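Local atomic coordinates of putative mandelate racemase (Bordetella bronchiseptica, PDB entry 3OZM), a protein that probably acts as a magnesium-dependent acid-sugar enzyme of the mandelate racemase family, and binds magnesium together with D-xylaric acid. Residues S25-K30 against P379-G384; S145-L150 against K171-R176; L199-Q204 against F226-S231; L274-S279 against L299-H304. All coordinates share one frame; numbering follows the deposited sequence.

How the contacts relate
Contacts 2, 3 and 4 join parallel neighbours of the same barrel sheet and are buried, whereas contact 1 is only partly buried and pairs a turn from the N-terminal part of the chain with the C-terminal tail. Contacts 2 and 3 are adjacent, since strands 169-173 and 197-201 are neighbours; contact 4 lies farther round, its centre about 14 Å from that of contact 3 and about 21 Å from that of contact 2. All four reach the D-xylaric acid with different chemistry: a serine and a lysine in contact 1, a tyrosine and lysines, one less surely placed, in contact 2, magnesium and an amide in contact 3, a histidine in contact 4.

Contact 1 (S25-K30 against P379-G384); sequences SGAGLK and PAIGAG. With DXL (D-xylaric acid), chain J.
Ile381 lays its outer carbons against the backbone of segment 25-30, and this is the tight part of the contact. With CG1 anti to the backbone N (chi1 -166°) and the chain extended beyond it, Ile381 CD1 comes 3.3 Å from Ala27 O and Ile381 CG1 lies 3.3 Å from Leu29 O. The same Leu29 O receives the backbone N-H of Gly382 at 2.7 Å in a nearly straight bond (170° at the hydrogen), so one carbonyl is gripped by the bond and flanked by the side chain. A single backbone bridge joins Lys30 and Ile381.

Beyond Gly382 the two segments are linked through water. One water donates to both Ala27 O and Gly382 O; a second accepts from Leu29 N and donates to Ala383 O at 2.8 Å, on the side where Ala383 is exposed.

Ser25 OG closes an ST turn by accepting from Ala27 N, and it donates to D-xylaric acid OAE at 2.7 Å. Lys30 NZ reaches OAA of the same ligand carboxylate at 2.7 Å. Ser25 touches Tyr147 and Asn203, consistent with the turn capping the ligand site, while the C-terminal tail after helix 367-371 runs along the side of strand 28-29.

Contact 2 (S145-L150 against K171-R176); sequences SIYWDL and KLKVGR. With DXL (D-xylaric acid), chain J.
Ile146 and Leu172 form a parallel bridge with CA atoms 4.7 Å apart, held by Ile146 N to Lys171 O at 2.7 Å and Lys173 N to Ile146 O at 2.8 Å, both nearly straight. The strands are the first and last elements of a beta-alpha-beta unit whose helix is 152-164, within the barrel of the enolase superfamily. Ile146 CG2 meets Leu172 CD1 on the helix-facing side, where Met188 of helix 178-192 touches both residues.

Lys173 runs beside Tyr147, pointing the same way. Its chi1 of -57°, with CG anti to the carbonyl carbon, places CG over one face of the phenol ring, 3.9 Å from the centroid; a bend at chi2 then directs the rest of the chain. The Tyr147 hydroxyl donates to D-xylaric acid OAA at 2.6 Å, and that oxygen lies at the ring edge. Lys171, bent at chi3, passes Ser145 OG and brings NZ to ligand OAK at 2.7 Å.

Farther along, Trp148 is turned toward the 171-176 segment. Arg176 CB sits over its six-membered ring, 3.7 Å from the centroid and 9° off the normal, while the indole NE1 makes a weak bond to Val174 O. The guanidinium of Arg176 turns one face to Trp148 CE3; its modelled salt bridge with Asp149 is too short to be trusted in detail.

Chemically, the contact divides into an apolar Ile146-Leu172 patch toward the helices, a ligand-facing side with Tyr147 and the two lysines, and Trp148-Arg176 packing at the rim. Lys171 NZ, salt-bridged to Glu227 and bonded to OAK, links metal site and ligand; the place of Lys173 NZ is less certain.

Contact 3 (L199-Q204 against F226-S231); sequences LVDANQ and FEEPLS. With MG (magnesium ion), chain I; DXL (D-xylaric acid), chain J.
Asp201 OD2 and Glu227 OE2 each hold the magnesium ion at 2.2 Å, and OAC and OAK of D-xylaric acid and a water also bind it. Glu254 completes the site, giving three carboxylates at the ends of three successive barrel strands, the metal-binding pattern of the enolase superfamily. The carboxylates of Asp201 and Glu227 lie stacked, their planes 23° apart, and Glu227 OE2 lies roughly opposite OAC across the metal. Lys171 meets the other oxygen of Glu227.

Beneath the site the strands pair in parallel: Glu227 N donates to Val200 O, and Ala202 N to Glu227 O at 3.0 Å. Past the strand ends the pairing continues with Gln204 N to Glu228 O at 2.8 Å. On the opposite face of the sheet from the carboxylates, Val200 CG1 approaches the Phe226 ring, which helix 208-220 also touches; Ala202 CB nears this ring from beyond the strand.

Asp201 OD1 accepts from Asn203 N at 2.9 Å in an Asx turn, met on the anti side and 32° out of the carboxylate plane. This turn helps place Asn203, whose CG is anti to its carbonyl carbon (chi1 -70°), so that ND2 donates to ligand OAC at 3.0 Å.

Contact 4 (L274-S279 against L299-H304); sequences LQADAS and LAWNPH. With DXL (D-xylaric acid), chain J.
His304 and Asp277 both carry CG anti to the backbone N, with chi1 of 172° and -173°, and these torsions bring the imidazole and the carboxylate together. His304 ND1 donates to Asp277 OD2 at 2.8 Å with an angle of 159° at the hydrogen. The acceptor lies close to the ring plane and is met on its anti side; the carboxylate itself is turned 50° from the ring. Across the ring, NE2 hydrogen-bonds with D-xylaric acid OAL at 2.6 Å, and either atom could be the donor. Asp277 OD1 is gripped from one face by Ser279 N and Ser279 OG, the former closing an Asx turn, and Asn315 ND2 also bonds to it. With OD1 held in this way, the carboxylate is fixed in rotation and can orient the imidazole.

The backbones belong to adjacent parallel strands of the barrel, and the His-carboxylate pair stands at the ends that face the ligand. Leu274 N donates to Ala300 O, Asn302 N to Leu274 O, and His304 N to Gln275 O at 3.0 Å, this last donor lying above the carbonyl plane.

Trp301 adds a side-chain bond: its NE1 meets Ala276 O at 2.8 Å on a lone pair in the carbonyl plane. Pro303 CD rests over the centre of the indole face. At the far end Leu274 CD1 meets Leu299 CB at 4.1 Å, and Ile266 of helix 258-267 touches both leucines.

Contact 1 (S25-K30 against P379-G384)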
# COMPACT_ATOMS: atom_id res chain seq x y z
N SER A 25 8.10 -23.41 -22.78
CA SER A 25 6.72 -23.35 -22.30
C SER A 25 5.93 -22.54 -23.32
O SER A 25 6.42 -22.25 -24.41
CB SER A 25 6.67 -22.64 -20.95
OG SER A 25 7.08 -21.29 -21.11
N GLY A 26 4.69 -22.19 -22.97
CA GLY A 26 3.88 -21.34 -23.82
C GLY A 26 4.57 -20.03 -24.18
O GLY A 26 4.26 -19.42 -25.20
N ALA A 27 5.51 -19.61 -23.34
CA ALA A 27 6.25 -18.36 -23.54
C ALA A 27 7.34 -18.47 -24.61
O ALA A 27 7.87 -17.46 -25.07
CB ALA A 27 6.85 -17.87 -22.21
N GLY A 28 7.69 -19.71 -24.98
CA GLY A 28 8.69 -19.96 -26.01
C GLY A 28 9.86 -20.78 -25.51
O GLY A 28 9.94 -21.10 -24.33
N LEU A 29 10.77 -21.14 -26.42
CA LEU A 29 11.97 -21.89 -26.05
C LEU A 29 13.08 -20.94 -25.60
O LEU A 29 13.48 -20.05 -26.36
CB LEU A 29 12.46 -22.68 -27.27
CG LEU A 29 13.81 -23.38 -27.11
CD1 LEU A 29 13.71 -24.52 -26.12
CD2 LEU A 29 14.29 -23.89 -28.47
N LYS A 30 13.58 -21.12 -24.38
CA LYS A 30 14.64 -20.26 -23.86
C LYS A 30 15.96 -20.52 -24.59
O LYS A 30 16.33 -21.67 -24.83
CB LYS A 30 14.81 -20.44 -22.35
CG LYS A 30 13.52 -20.17 -21.54
CD LYS A 30 13.78 -20.16 -20.03
CE LYS A 30 12.45 -20.20 -19.28
NZ LYS A 30 11.60 -19.06 -19.71
N PRO A 379 19.55 -13.59 -29.13
CA PRO A 379 18.13 -13.56 -28.75
C PRO A 379 17.91 -14.27 -27.41
O PRO A 379 18.71 -15.13 -27.03
CB PRO A 379 17.46 -14.35 -29.87
CG PRO A 379 18.49 -15.36 -30.27
CD PRO A 379 19.86 -14.74 -30.00
N ALA A 380 16.84 -13.91 -26.71
CA ALA A 380 16.58 -14.50 -25.39
C ALA A 380 15.73 -15.75 -25.52
O ALA A 380 15.93 -16.74 -24.81
CB ALA A 380 15.89 -13.49 -24.48
N ILE A 381 14.76 -15.71 -26.43
CA ILE A 381 13.72 -16.72 -26.43
C ILE A 381 13.12 -16.88 -27.81
O ILE A 381 13.03 -15.92 -28.57
CB ILE A 381 12.65 -16.38 -25.36
CG1 ILE A 381 11.73 -17.57 -25.07
CG2 ILE A 381 11.85 -15.13 -25.75
CD1 ILE A 381 10.92 -17.38 -23.79
N GLY A 382 12.74 -18.11 -28.15
CA GLY A 382 12.09 -18.39 -29.41
C GLY A 382 10.65 -17.90 -29.41
O GLY A 382 10.15 -17.41 -28.39
N ALA A 383 9.99 -18.03 -30.55
CA ALA A 383 8.61 -17.56 -30.69
C ALA A 383 7.67 -18.19 -29.67
O ALA A 383 7.73 -19.40 -29.41
CB ALA A 383 8.11 -17.82 -32.11
N GLY A 384 6.80 -17.37 -29.09
CA GLY A 384 5.80 -17.86 -28.16
C GLY A 384 4.60 -18.52 -28.84
O GLY A 384 4.48 -18.52 -30.06
OAA DXL J . 9.31 -19.70 -18.44
OAB DXL J . 9.32 -17.02 -18.95
OAC DXL J . 5.58 -18.01 -16.94
OAD DXL J . 7.94 -17.88 -14.21
OAE DXL J . 7.15 -19.75 -18.95
CAF DXL J . 8.21 -19.15 -18.63
CAG DXL J . 8.11 -17.63 -18.47
CAH DXL J . 7.95 -17.28 -16.98
CAI DXL J . 6.87 -18.16 -16.32
CAJ DXL J . 6.83 -18.03 -14.78
OAK DXL J . 5.74 -18.12 -14.18
OAL DXL J . 7.71 -15.88 -16.85
O HOH W 1 8.57 -15.52 -27.14
O HOH W 2 9.90 -21.20 -29.12

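Contact 2 (S145-L150 against K171-R176)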
# COMPACT_ATOMS: atom_id res chain seq x y z
N SER A 145 10.51 -24.13 -12.95
CA SER A 145 9.31 -24.96 -12.98
C SER A 145 9.74 -26.24 -13.67
O SER A 145 10.87 -26.35 -14.15
CB SER A 145 8.21 -24.33 -13.84
OG SER A 145 7.64 -23.19 -13.24
N ILE A 146 8.81 -27.19 -13.75
CA ILE A 146 8.97 -28.37 -14.59
C ILE A 146 8.32 -28.06 -15.94
O ILE A 146 7.14 -27.71 -15.98
CB ILE A 146 8.33 -29.58 -13.91
CG1 ILE A 146 9.02 -29.84 -12.57
CG2 ILE A 146 8.38 -30.81 -14.82
CD1 ILE A 146 8.28 -30.80 -11.66
N TYR A 147 9.09 -28.15 -17.02
CA TYR A 147 8.67 -27.60 -18.32
C TYR A 147 8.06 -28.64 -19.26
O TYR A 147 7.87 -29.79 -18.88
CB TYR A 147 9.83 -26.86 -18.99
CG TYR A 147 9.98 -25.45 -18.46
CD1 TYR A 147 10.51 -25.21 -17.20
CD2 TYR A 147 9.56 -24.36 -19.21
CE1 TYR A 147 10.62 -23.92 -16.70
CE2 TYR A 147 9.68 -23.07 -18.73
CZ TYR A 147 10.21 -22.86 -17.47
OH TYR A 147 10.32 -21.57 -17.00
N TRP A 148 7.75 -28.21 -20.48
CA TRP A 148 7.13 -29.07 -21.50
C TRP A 148 8.04 -30.21 -21.96
O TRP A 148 9.25 -30.20 -21.71
CB TRP A 148 6.74 -28.24 -22.73
CG TRP A 148 5.57 -27.33 -22.55
CD1 TRP A 148 4.82 -27.16 -21.42
CD2 TRP A 148 5.00 -26.48 -23.55
NE1 TRP A 148 3.82 -26.24 -21.65
CE2 TRP A 148 3.90 -25.81 -22.95
CE3 TRP A 148 5.30 -26.21 -24.89
CZ2 TRP A 148 3.11 -24.90 -23.65
CZ3 TRP A 148 4.52 -25.30 -25.59
CH2 TRP A 148 3.43 -24.65 -24.97
N ASP A 149 7.45 -31.20 -22.64
CA ASP A 149 8.22 -32.22 -23.38
C ASP A 149 8.55 -33.48 -22.57
O ASP A 149 9.23 -34.38 -23.09
CB ASP A 149 9.53 -31.64 -23.93
CG ASP A 149 9.30 -30.65 -25.06
OD1 ASP A 149 8.73 -31.05 -26.09
OD2 ASP A 149 9.73 -29.48 -24.92
N LEU A 150 8.10 -33.55 -21.33
CA LEU A 150 8.42 -34.69 -20.47
C LEU A 150 7.34 -35.76 -20.45
O LEU A 150 6.17 -35.47 -20.66
CB LEU A 150 8.65 -34.22 -19.03
CG LEU A 150 9.72 -33.14 -18.86
CD1 LEU A 150 9.85 -32.75 -17.40
CD2 LEU A 150 11.05 -33.64 -19.41
N LYS A 171 6.09 -25.97 -9.57
CA LYS A 171 5.16 -25.59 -10.64
C LYS A 171 5.42 -26.37 -11.93
O LYS A 171 6.58 -26.61 -12.30
CB LYS A 171 5.26 -24.08 -10.91
CG LYS A 171 4.18 -23.57 -11.87
CD LYS A 171 3.95 -22.04 -11.75
CE LYS A 171 5.06 -21.21 -12.44
NZ LYS A 171 4.88 -19.75 -12.16
N LEU A 172 4.34 -26.75 -12.61
CA LEU A 172 4.40 -27.51 -13.87
C LEU A 172 3.84 -26.68 -15.01
O LEU A 172 2.73 -26.14 -14.92
CB LEU A 172 3.56 -28.79 -13.76
CG LEU A 172 3.37 -29.61 -15.04
CD1 LEU A 172 4.69 -30.32 -15.42
CD2 LEU A 172 2.24 -30.63 -14.88
N LYS A 173 4.61 -26.59 -16.09
CA LYS A 173 4.15 -25.94 -17.30
C LYS A 173 3.25 -26.86 -18.11
O LYS A 173 3.54 -28.06 -18.29
CB LYS A 173 5.35 -25.48 -18.15
CG LYS A 173 6.28 -24.57 -17.40
CD LYS A 173 5.61 -23.24 -17.11
CE LYS A 173 6.60 -22.28 -16.48
NZ LYS A 173 6.12 -20.87 -16.59
N VAL A 174 2.14 -26.32 -18.59
CA VAL A 174 1.19 -27.10 -19.39
C VAL A 174 0.69 -26.30 -20.57
O VAL A 174 0.97 -25.10 -20.69
CB VAL A 174 -0.03 -27.54 -18.57
CG1 VAL A 174 0.40 -28.31 -17.34
CG2 VAL A 174 -0.89 -26.32 -18.19
N GLY A 175 -0.05 -26.96 -21.46
CA GLY A 175 -0.75 -26.25 -22.51
C GLY A 175 -0.62 -26.79 -23.92
O GLY A 175 -1.49 -26.58 -24.75
N ARG A 176 0.47 -27.49 -24.20
CA ARG A 176 0.67 -27.96 -25.56
C ARG A 176 -0.13 -29.22 -25.83
O ARG A 176 -0.73 -29.37 -26.90
CB ARG A 176 2.16 -28.17 -25.87
CG ARG A 176 2.42 -28.32 -27.37
CD ARG A 176 3.90 -28.25 -27.68
NE ARG A 176 4.61 -29.31 -26.98
CZ ARG A 176 5.93 -29.36 -26.85
NH1 ARG A 176 6.69 -28.41 -27.38
NH2 ARG A 176 6.48 -30.37 -26.18
OAA DXL J . 9.31 -19.70 -18.44
OAB DXL J . 9.32 -17.02 -18.95
OAC DXL J . 5.58 -18.01 -16.94
OAD DXL J . 7.94 -17.88 -14.21
OAE DXL J . 7.15 -19.75 -18.95
CAF DXL J . 8.21 -19.15 -18.63
CAG DXL J . 8.11 -17.63 -18.47
CAH DXL J . 7.95 -17.28 -16.98
CAI DXL J . 6.87 -18.16 -16.32
CAJ DXL J . 6.83 -18.03 -14.78
OAK DXL J . 5.74 -18.12 -14.18
OAL DXL J . 7.71 -15.88 -16.85

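Contact 3 (L199-Q204 against F226-S231)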
# COMPACT_ATOMS: atom_id res chain seq x y z
N LEU A 199 1.64 -26.52 -8.41
CA LEU A 199 1.07 -25.41 -9.15
C LEU A 199 1.13 -25.75 -10.64
O LEU A 199 1.99 -26.50 -11.09
CB LEU A 199 1.90 -24.15 -8.91
CG LEU A 199 1.87 -23.50 -7.52
CD1 LEU A 199 2.10 -24.48 -6.36
CD2 LEU A 199 2.91 -22.36 -7.47
N VAL A 200 0.22 -25.17 -11.42
CA VAL A 200 0.22 -25.39 -12.85
C VAL A 200 0.19 -24.04 -13.57
O VAL A 200 -0.48 -23.10 -13.10
CB VAL A 200 -1.02 -26.23 -13.24
CG1 VAL A 200 -1.26 -26.21 -14.73
CG2 VAL A 200 -0.88 -27.66 -12.71
N ASP A 201 0.88 -23.95 -14.70
CA ASP A 201 1.03 -22.70 -15.44
C ASP A 201 0.88 -22.99 -16.92
O ASP A 201 1.71 -23.69 -17.51
CB ASP A 201 2.41 -22.10 -15.17
CG ASP A 201 2.60 -20.72 -15.77
OD1 ASP A 201 1.78 -20.26 -16.61
OD2 ASP A 201 3.61 -20.09 -15.41
N ALA A 202 -0.18 -22.45 -17.53
CA ALA A 202 -0.44 -22.69 -18.95
C ALA A 202 0.12 -21.60 -19.88
O ALA A 202 0.01 -21.74 -21.08
CB ALA A 202 -1.96 -22.88 -19.18
N ASN A 203 0.70 -20.53 -19.33
CA ASN A 203 1.23 -19.46 -20.18
C ASN A 203 0.27 -18.99 -21.28
O ASN A 203 0.68 -18.80 -22.42
CB ASN A 203 2.56 -19.89 -20.80
CG ASN A 203 3.67 -19.97 -19.77
OD1 ASN A 203 3.97 -21.04 -19.25
ND2 ASN A 203 4.28 -18.83 -19.47
N GLN A 204 -1.00 -18.80 -20.93
CA GLN A 204 -2.04 -18.32 -21.85
C GLN A 204 -2.36 -19.24 -23.04
O GLN A 204 -2.91 -18.79 -24.04
CB GLN A 204 -1.69 -16.93 -22.40
CG GLN A 204 -1.25 -15.90 -21.36
CD GLN A 204 -1.00 -14.54 -21.99
OE1 GLN A 204 -1.89 -13.97 -22.62
NE2 GLN A 204 0.22 -14.01 -21.83
N PHE A 226 -3.93 -22.41 -10.77
CA PHE A 226 -3.95 -22.54 -12.23
C PHE A 226 -3.56 -21.17 -12.75
O PHE A 226 -4.37 -20.23 -12.72
CB PHE A 226 -5.40 -22.85 -12.64
CG PHE A 226 -5.57 -23.36 -14.06
CD1 PHE A 226 -4.48 -23.58 -14.91
CD2 PHE A 226 -6.84 -23.65 -14.53
CE1 PHE A 226 -4.69 -24.08 -16.21
CE2 PHE A 226 -7.06 -24.13 -15.82
CZ PHE A 226 -5.98 -24.36 -16.65
N GLU A 227 -2.32 -21.04 -13.19
CA GLU A 227 -1.73 -19.77 -13.59
C GLU A 227 -1.82 -19.53 -15.10
O GLU A 227 -1.60 -20.44 -15.89
CB GLU A 227 -0.26 -19.74 -13.16
CG GLU A 227 0.57 -18.59 -13.71
CD GLU A 227 1.94 -18.50 -13.06
OE1 GLU A 227 2.20 -19.20 -12.06
OE2 GLU A 227 2.76 -17.71 -13.55
N GLU A 228 -2.12 -18.28 -15.47
CA GLU A 228 -2.40 -17.90 -16.86
C GLU A 228 -3.09 -19.02 -17.66
O GLU A 228 -2.57 -19.48 -18.68
CB GLU A 228 -1.12 -17.45 -17.58
CG GLU A 228 -0.53 -16.09 -17.10
CD GLU A 228 0.53 -15.56 -18.09
OE1 GLU A 228 1.34 -16.36 -18.60
OE2 GLU A 228 0.53 -14.34 -18.38
N PRO A 229 -4.28 -19.44 -17.21
CA PRO A 229 -5.00 -20.50 -17.91
C PRO A 229 -5.40 -20.08 -19.33
O PRO A 229 -5.42 -20.90 -20.24
CB PRO A 229 -6.24 -20.71 -17.04
CG PRO A 229 -6.44 -19.39 -16.34
CD PRO A 229 -5.01 -18.97 -16.01
N LEU A 230 -5.69 -18.79 -19.49
CA LEU A 230 -6.18 -18.23 -20.73
C LEU A 230 -5.42 -16.97 -21.12
O LEU A 230 -4.62 -16.45 -20.35
CB LEU A 230 -7.65 -17.83 -20.55
CG LEU A 230 -8.63 -18.85 -19.97
CD1 LEU A 230 -9.96 -18.16 -19.57
CD2 LEU A 230 -8.89 -19.95 -20.99
N SER A 231 -5.67 -16.48 -22.33
CA SER A 231 -5.26 -15.13 -22.72
C SER A 231 -5.52 -14.13 -21.59
O SER A 231 -6.60 -14.11 -21.00
CB SER A 231 -6.04 -14.68 -23.95
OG SER A 231 -5.79 -13.32 -24.24
MG MG I . 3.92 -17.88 -15.44
OAA DXL J . 9.31 -19.70 -18.44
OAB DXL J . 9.32 -17.02 -18.95
OAC DXL J . 5.58 -18.01 -16.94
OAD DXL J . 7.94 -17.88 -14.21
OAE DXL J . 7.15 -19.75 -18.95
CAF DXL J . 8.21 -19.15 -18.63
CAG DXL J . 8.11 -17.63 -18.47
CAH DXL J . 7.95 -17.28 -16.98
CAI DXL J . 6.87 -18.16 -16.32
CAJ DXL J . 6.83 -18.03 -14.78
OAK DXL J . 5.74 -18.12 -14.18
OAL DXL J . 7.71 -15.88 -16.85
O HOH W 3 2.42 -17.72 -16.90
O HOH W 4 2.83 -16.23 -20.85

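Contact 4 (L274-S279 against L299-H304)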
# COMPACT_ATOMS: atom_id res chain seq x y z
N LEU A 274 -3.21 -12.59 -7.41
CA LEU A 274 -2.60 -11.55 -8.23
C LEU A 274 -1.10 -11.79 -8.26
O LEU A 274 -0.47 -11.89 -7.21
CB LEU A 274 -2.87 -10.16 -7.63
CG LEU A 274 -4.30 -9.62 -7.75
CD1 LEU A 274 -5.32 -10.45 -6.94
CD2 LEU A 274 -4.32 -8.14 -7.35
N GLN A 275 -0.53 -11.86 -9.47
CA GLN A 275 0.90 -12.18 -9.61
C GLN A 275 1.76 -11.02 -10.10
O GLN A 275 2.84 -11.24 -10.64
CB GLN A 275 1.07 -13.42 -10.51
CG GLN A 275 0.40 -14.67 -9.89
CD GLN A 275 0.61 -15.93 -10.73
OE1 GLN A 275 0.17 -16.00 -11.87
NE2 GLN A 275 1.26 -16.92 -10.14
N ALA A 276 1.28 -9.80 -9.91
CA ALA A 276 2.08 -8.62 -10.27
C ALA A 276 3.52 -8.74 -9.76
O ALA A 276 3.78 -8.92 -8.56
CB ALA A 276 1.43 -7.37 -9.72
N ASP A 277 4.45 -8.59 -10.69
CA ASP A 277 5.91 -8.66 -10.44
C ASP A 277 6.41 -7.23 -10.20
O ASP A 277 6.17 -6.36 -11.02
CB ASP A 277 6.54 -9.26 -11.70
CG ASP A 277 8.03 -9.55 -11.56
OD1 ASP A 277 8.73 -8.90 -10.77
OD2 ASP A 277 8.52 -10.44 -12.30
N ALA A 278 7.09 -6.98 -9.09
CA ALA A 278 7.66 -5.65 -8.84
C ALA A 278 8.50 -5.15 -10.02
O ALA A 278 8.58 -3.95 -10.28
CB ALA A 278 8.50 -5.64 -7.58
N SER A 279 9.12 -6.08 -10.74
CA SER A 279 10.02 -5.72 -11.83
C SER A 279 9.33 -5.57 -13.19
O SER A 279 10.00 -5.27 -14.19
CB SER A 279 11.19 -6.71 -11.92
OG SER A 279 10.75 -7.97 -12.40
N LEU A 299 -8.17 -11.28 -1.33
CA LEU A 299 -7.49 -12.11 -2.33
C LEU A 299 -6.00 -12.17 -1.98
O LEU A 299 -5.58 -11.53 -1.03
CB LEU A 299 -7.68 -11.52 -3.72
CG LEU A 299 -9.15 -11.33 -4.11
CD1 LEU A 299 -9.26 -10.67 -5.47
CD2 LEU A 299 -9.87 -12.68 -4.11
N ALA A 300 -5.21 -12.91 -2.76
CA ALA A 300 -3.79 -13.08 -2.43
C ALA A 300 -2.90 -12.37 -3.44
O ALA A 300 -3.27 -12.25 -4.60
CB ALA A 300 -3.43 -14.58 -2.39
N TRP A 301 -1.73 -11.92 -2.99
CA TRP A 301 -0.69 -11.46 -3.90
C TRP A 301 0.52 -12.37 -3.72
O TRP A 301 1.11 -12.43 -2.64
CB TRP A 301 -0.34 -9.98 -3.68
CG TRP A 301 0.88 -9.52 -4.47
CD1 TRP A 301 0.95 -9.30 -5.82
CD2 TRP A 301 2.20 -9.28 -3.96
NE1 TRP A 301 2.22 -8.92 -6.18
CE2 TRP A 301 3.01 -8.90 -5.06
CE3 TRP A 301 2.76 -9.34 -2.69
CZ2 TRP A 301 4.37 -8.58 -4.91
CZ3 TRP A 301 4.13 -9.01 -2.55
CH2 TRP A 301 4.90 -8.65 -3.65
N ASN A 302 0.87 -13.09 -4.79
CA ASN A 302 2.06 -13.93 -4.82
C ASN A 302 2.73 -13.60 -6.16
O ASN A 302 2.27 -14.02 -7.21
CB ASN A 302 1.71 -15.43 -4.75
CG ASN A 302 0.91 -15.81 -3.51
OD1 ASN A 302 -0.25 -16.17 -3.61
ND2 ASN A 302 1.54 -15.75 -2.34
N PRO A 303 3.81 -12.81 -6.12
CA PRO A 303 4.36 -12.25 -7.36
C PRO A 303 5.01 -13.29 -8.26
O PRO A 303 5.60 -14.26 -7.77
CB PRO A 303 5.43 -11.27 -6.85
CG PRO A 303 5.84 -11.81 -5.50
CD PRO A 303 4.54 -12.35 -4.92
N HIS A 304 4.90 -13.07 -9.57
CA HIS A 304 5.85 -13.61 -10.52
C HIS A 304 7.21 -12.97 -10.20
O HIS A 304 7.27 -11.78 -9.86
CB HIS A 304 5.39 -13.26 -11.93
CG HIS A 304 6.38 -13.59 -13.01
ND1 HIS A 304 7.39 -12.73 -13.39
CD2 HIS A 304 6.48 -14.67 -13.82
CE1 HIS A 304 8.08 -13.27 -14.37
NE2 HIS A 304 7.55 -14.44 -14.67
OAA DXL J . 9.31 -19.70 -18.44
OAB DXL J . 9.32 -17.02 -18.95
OAC DXL J . 5.58 -18.01 -16.94
OAD DXL J . 7.94 -17.88 -14.21
OAE DXL J . 7.15 -19.75 -18.95
CAF DXL J . 8.21 -19.15 -18.63
CAG DXL J . 8.11 -17.63 -18.47
CAH DXL J . 7.95 -17.28 -16.98
CAI DXL J . 6.87 -18.16 -16.32
CAJ DXL J . 6.83 -18.03 -14.78
OAK DXL J . 5.74 -18.12 -14.18
OAL DXL J . 7.71 -15.88 -16.85